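Local coordinates for SPD1 nuclease (Streptococcus pyogenes, PDB 2XGR), which is an extracellular, prophage-encoded DNase, a metal-binding endonuclease that probably cleaves DNA without sequence specificity, as in related DNA/RNA non-specific endonucleases, at residues W170-T184 with I197-L211. Numbering follows the deposited sequence. Where two conformers were deposited one is given.
Sequences WLALHPDFWLDYKVT and IELQYVGIDSSGELL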
# COMPACT_ATOMS: atom_id res chain seq x y z
N TRP A 170 1.92 6.98 11.77
CA TRP A 170 3.09 7.78 11.54
C TRP A 170 2.68 9.13 10.98
O TRP A 170 3.22 10.18 11.41
CB TRP A 170 4.06 7.05 10.57
CG TRP A 170 5.35 7.83 10.37
CD1 TRP A 170 6.46 7.87 11.20
CD2 TRP A 170 5.58 8.77 9.35
NE1 TRP A 170 7.39 8.75 10.69
CE2 TRP A 170 6.88 9.30 9.54
CE3 TRP A 170 4.83 9.17 8.23
CZ2 TRP A 170 7.44 10.19 8.63
CZ3 TRP A 170 5.37 10.05 7.34
CH2 TRP A 170 6.65 10.60 7.57
N LEU A 171 1.79 9.13 9.97
CA LEU A 171 1.32 10.38 9.43
C LEU A 171 0.67 11.27 10.48
O LEU A 171 0.95 12.49 10.53
CB LEU A 171 0.31 10.13 8.30
CG LEU A 171 0.88 9.85 6.95
CD1 LEU A 171 -0.31 9.57 5.97
CD2 LEU A 171 1.80 11.06 6.42
N ALA A 172 -0.17 10.67 11.32
CA ALA A 172 -0.92 11.45 12.33
C ALA A 172 0.08 12.06 13.37
O ALA A 172 -0.13 13.19 13.90
CB ALA A 172 -1.90 10.56 13.05
N LEU A 173 1.16 11.33 13.66
CA LEU A 173 2.17 11.80 14.63
C LEU A 173 3.06 12.86 14.05
O LEU A 173 3.75 13.57 14.79
CB LEU A 173 3.05 10.62 15.09
CG LEU A 173 2.30 9.71 16.07
CD1 LEU A 173 3.05 8.36 16.19
CD2 LEU A 173 2.17 10.43 17.46
N HIS A 174 3.10 12.96 12.73
CA HIS A 174 4.00 13.90 12.07
C HIS A 174 3.25 14.74 11.03
O HIS A 174 3.47 14.56 9.81
CB HIS A 174 5.17 13.13 11.36
CG HIS A 174 6.01 12.30 12.28
ND1 HIS A 174 5.70 10.99 12.57
CD2 HIS A 174 7.04 12.63 13.10
CE1 HIS A 174 6.50 10.54 13.53
NE2 HIS A 174 7.33 11.52 13.86
N PRO A 175 2.29 15.57 11.47
CA PRO A 175 1.33 16.18 10.56
C PRO A 175 1.95 17.10 9.52
O PRO A 175 1.27 17.46 8.56
CB PRO A 175 0.39 16.97 11.49
CG PRO A 175 1.26 17.27 12.73
CD PRO A 175 2.04 15.98 12.88
N ASP A 176 3.22 17.51 9.72
CA ASP A 176 3.86 18.34 8.75
C ASP A 176 4.66 17.57 7.72
O ASP A 176 5.15 18.17 6.75
CB ASP A 176 4.77 19.38 9.44
CG ASP A 176 3.97 20.40 10.29
OD1 ASP A 176 2.95 20.97 9.78
OD2 ASP A 176 4.31 20.54 11.48
N PHE A 177 4.80 16.26 7.91
CA PHE A 177 5.60 15.44 7.00
C PHE A 177 4.69 14.73 5.99
O PHE A 177 3.45 14.70 6.13
CB PHE A 177 6.42 14.38 7.78
CG PHE A 177 7.51 14.98 8.67
CD1 PHE A 177 7.90 16.29 8.50
CD2 PHE A 177 8.17 14.17 9.62
CE1 PHE A 177 8.95 16.84 9.32
CE2 PHE A 177 9.24 14.72 10.40
CZ PHE A 177 9.59 16.04 10.22
N TRP A 178 5.32 14.20 4.94
CA TRP A 178 4.56 13.56 3.85
C TRP A 178 4.91 12.10 3.81
O TRP A 178 6.02 11.72 4.17
CB TRP A 178 5.01 14.12 2.51
CG TRP A 178 4.71 15.60 2.40
CD1 TRP A 178 5.42 16.66 2.94
CD2 TRP A 178 3.59 16.18 1.70
NE1 TRP A 178 4.77 17.88 2.64
CE2 TRP A 178 3.65 17.59 1.89
CE3 TRP A 178 2.50 15.62 0.99
CZ2 TRP A 178 2.68 18.45 1.34
CZ3 TRP A 178 1.58 16.49 0.41
CH2 TRP A 178 1.65 17.88 0.62
N LEU A 179 3.95 11.30 3.39
CA LEU A 179 4.19 9.88 3.06
C LEU A 179 4.14 9.74 1.56
O LEU A 179 3.15 10.19 0.91
CB LEU A 179 3.06 9.07 3.70
CG LEU A 179 3.01 7.59 3.21
CD1 LEU A 179 4.34 6.81 3.59
CD2 LEU A 179 1.75 6.87 3.79
N ASP A 180 5.16 9.10 0.97
CA ASP A 180 5.08 8.74 -0.43
C ASP A 180 4.89 7.23 -0.39
O ASP A 180 5.71 6.48 0.16
CB ASP A 180 6.41 9.12 -1.16
CG ASP A 180 6.41 8.72 -2.63
OD1 ASP A 180 6.45 7.53 -2.92
OD2 ASP A 180 6.28 9.65 -3.48
N TYR A 181 3.82 6.74 -1.05
CA TYR A 181 3.47 5.36 -0.88
C TYR A 181 2.95 4.82 -2.22
O TYR A 181 2.00 5.36 -2.81
CB TYR A 181 2.34 5.30 0.21
CG TYR A 181 1.67 3.94 0.45
CD1 TYR A 181 2.42 2.73 0.53
CD2 TYR A 181 0.29 3.85 0.56
CE1 TYR A 181 1.76 1.49 0.76
CE2 TYR A 181 -0.38 2.60 0.77
CZ TYR A 181 0.39 1.44 0.89
OH TYR A 181 -0.27 0.27 1.15
N LYS A 182 3.60 3.75 -2.71
CA LYS A 182 3.24 3.19 -4.02
C LYS A 182 2.90 1.73 -3.80
O LYS A 182 3.63 1.02 -3.08
CB LYS A 182 4.47 3.31 -4.96
CG LYS A 182 4.05 2.87 -6.39
CD LYS A 182 5.30 2.86 -7.34
CE LYS A 182 4.87 2.52 -8.76
NZ LYS A 182 6.14 2.52 -9.58
N VAL A 183 1.77 1.29 -4.37
CA VAL A 183 1.36 -0.11 -4.28
C VAL A 183 1.30 -0.67 -5.70
O VAL A 183 0.60 -0.14 -6.58
CB VAL A 183 -0.02 -0.24 -3.54
CG1 VAL A 183 -0.43 -1.75 -3.48
CG2 VAL A 183 0.12 0.40 -2.11
N THR A 184 2.09 -1.71 -5.93
CA THR A 184 2.20 -2.31 -7.33
C THR A 184 1.87 -3.79 -7.32
O THR A 184 2.55 -4.58 -6.61
CB THR A 184 3.67 -2.14 -7.85
OG1 THR A 184 4.13 -0.78 -7.74
CG2 THR A 184 3.83 -2.68 -9.29
N ILE A 197 1.77 -8.42 -4.06
CA ILE A 197 1.63 -6.95 -4.11
C ILE A 197 2.84 -6.34 -3.44
O ILE A 197 3.26 -6.80 -2.36
CB ILE A 197 0.34 -6.51 -3.25
CG1 ILE A 197 -0.91 -7.23 -3.77
CG2 ILE A 197 0.19 -4.95 -3.22
CD1 ILE A 197 -1.46 -6.76 -5.13
N GLU A 198 3.42 -5.31 -4.07
CA GLU A 198 4.59 -4.63 -3.53
C GLU A 198 4.15 -3.31 -2.89
O GLU A 198 3.58 -2.47 -3.60
CB GLU A 198 5.51 -4.25 -4.71
CG GLU A 198 6.77 -3.57 -4.27
CD GLU A 198 7.57 -2.95 -5.42
OE1 GLU A 198 8.52 -3.63 -5.86
OE2 GLU A 198 7.32 -1.77 -5.81
N LEU A 199 4.42 -3.11 -1.58
CA LEU A 199 4.18 -1.86 -0.93
C LEU A 199 5.50 -1.14 -0.81
O LEU A 199 6.43 -1.68 -0.24
CB LEU A 199 3.68 -2.13 0.54
CG LEU A 199 2.23 -2.67 0.66
CD1 LEU A 199 2.12 -4.15 0.18
CD2 LEU A 199 1.79 -2.57 2.13
N GLN A 200 5.56 0.13 -1.22
CA GLN A 200 6.82 0.90 -1.21
C GLN A 200 6.57 2.23 -0.49
O GLN A 200 5.63 2.97 -0.85
CB GLN A 200 7.24 1.25 -2.67
CG GLN A 200 8.53 2.03 -2.73
CD GLN A 200 8.73 2.56 -4.11
OE1 GLN A 200 9.14 1.80 -5.00
NE2 GLN A 200 8.27 3.81 -4.36
N TYR A 201 7.32 2.53 0.55
CA TYR A 201 7.01 3.74 1.29
C TYR A 201 8.25 4.42 1.84
O TYR A 201 9.27 3.78 2.17
CB TYR A 201 6.00 3.46 2.46
CG TYR A 201 6.36 2.27 3.32
CD1 TYR A 201 7.25 2.39 4.39
CD2 TYR A 201 5.82 1.00 3.03
CE1 TYR A 201 7.53 1.25 5.24
CE2 TYR A 201 6.14 -0.12 3.88
CZ TYR A 201 6.95 0.05 4.99
OH TYR A 201 7.23 -1.06 5.76
N VAL A 202 8.14 5.75 1.93
CA VAL A 202 9.22 6.54 2.56
C VAL A 202 8.56 7.84 2.99
O VAL A 202 7.50 8.21 2.41
CB VAL A 202 10.35 6.80 1.60
CG1 VAL A 202 9.85 7.72 0.42
CG2 VAL A 202 11.62 7.47 2.32
N GLY A 203 9.13 8.51 4.00
CA GLY A 203 8.56 9.81 4.44
C GLY A 203 9.38 10.94 3.80
O GLY A 203 10.50 10.71 3.29
N ILE A 204 8.78 12.13 3.71
CA ILE A 204 9.51 13.29 3.21
C ILE A 204 9.26 14.47 4.18
O ILE A 204 8.12 14.72 4.57
CB ILE A 204 9.02 13.70 1.81
CG1 ILE A 204 9.17 12.52 0.83
CG2 ILE A 204 9.96 14.85 1.21
CD1 ILE A 204 8.61 12.83 -0.62
N ASP A 205 10.32 15.09 4.65
CA ASP A 205 10.11 16.19 5.61
C ASP A 205 9.91 17.52 4.84
O ASP A 205 9.90 17.54 3.59
CB ASP A 205 11.24 16.21 6.67
CG ASP A 205 12.57 16.76 6.13
OD1 ASP A 205 12.64 17.26 4.98
OD2 ASP A 205 13.57 16.56 6.85
N SER A 206 9.69 18.61 5.57
CA SER A 206 9.39 19.92 4.96
C SER A 206 10.47 20.32 3.97
O SER A 206 10.18 21.03 2.98
CB SER A 206 9.36 21.00 6.05
OG SER A 206 8.65 20.51 7.16
N SER A 207 11.72 19.95 4.27
CA SER A 207 12.83 20.31 3.37
C SER A 207 13.08 19.33 2.25
O SER A 207 14.00 19.53 1.46
CB SER A 207 14.12 20.70 4.10
OG SER A 207 14.82 19.57 4.63
N GLY A 208 12.18 18.35 2.07
CA GLY A 208 12.32 17.43 0.92
C GLY A 208 13.29 16.30 1.17
O GLY A 208 13.63 15.61 0.23
N GLU A 209 13.72 16.07 2.41
CA GLU A 209 14.65 14.98 2.71
C GLU A 209 13.90 13.68 3.01
O GLU A 209 12.83 13.73 3.63
CB GLU A 209 15.65 15.32 3.84
CG GLU A 209 16.71 16.37 3.27
CD GLU A 209 17.76 16.87 4.24
OE1 GLU A 209 17.81 16.47 5.43
OE2 GLU A 209 18.56 17.73 3.79
N LEU A 210 14.49 12.55 2.63
CA LEU A 210 13.82 11.24 2.82
C LEU A 210 13.93 10.80 4.26
O LEU A 210 15.05 10.82 4.86
CB LEU A 210 14.42 10.21 1.89
CG LEU A 210 14.22 10.55 0.43
CD1 LEU A 210 14.79 9.44 -0.47
CD2 LEU A 210 12.67 10.78 0.18
N LEU A 211 12.81 10.26 4.78
CA LEU A 211 12.80 9.70 6.09
C LEU A 211 12.49 8.19 5.98
O LEU A 211 11.44 7.84 5.47
CB LEU A 211 11.69 10.35 6.92
CG LEU A 211 11.67 11.90 6.86
CD1 LEU A 211 10.45 12.52 7.61
CD2 LEU A 211 12.98 12.52 7.41
O HOH W 1 5.71 20.56 5.95
O HOH W 2 7.32 5.08 -2.09
O HOH W 3 6.67 -0.49 -8.61
O HOH W 4 5.16 -0.38 -5.31
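L199 and Y181 run side by side on the face of the hairpin that packs against helix 160-173, L199 CD2 lying 3.6 Å from Y181 OH. CG of Y181 is anti to its own N (chi1 173°), which swings the ring along the strand toward L199, and its hydroxyl ends in a hydrogen bond with E164 of that helix. On the same face L179 CD1 rests 3.9 Å from Y201 CB, while V183 CG1 presses on I197 CG2 at 3.3 Å, closer than usual for two methyls. Further along, L211 CD1 is shared by two aromatic rings: it meets W170 at the ring edge, near the plane, and comes within 3.5 Å of F177 CD2. W170 CH2 also meets the CA of G203, at 3.8 Å. D205 CB sits over one face of F177 in a CH-pi contact, 3.9 Å from the ring centroid.

The strands that carry most of these side chains, 178-184 and 197-204, pair antiparallel through eight backbone hydrogen bonds, two for each of W178-I204, D180-V202, K182-Q200 and T184-E198. The face bearing those residues is more polar. One water accepts a hydrogen bond from Q200 NE2 and donates one to D180 OD1 (2.7 Å); beyond it, D180 OD2 is held by Q79 and L54, and Q200 NE2 by the K52 carbonyl.

The hairpin, part of the large antiparallel sheet, is thus two-sided: its apolar face, with L179 on L167 and L199 on M160 and Y163, packs against helix 160-173, whereas on the other D180 and Q200 meet through water, and W178 and I204 make that face apolar at its other end.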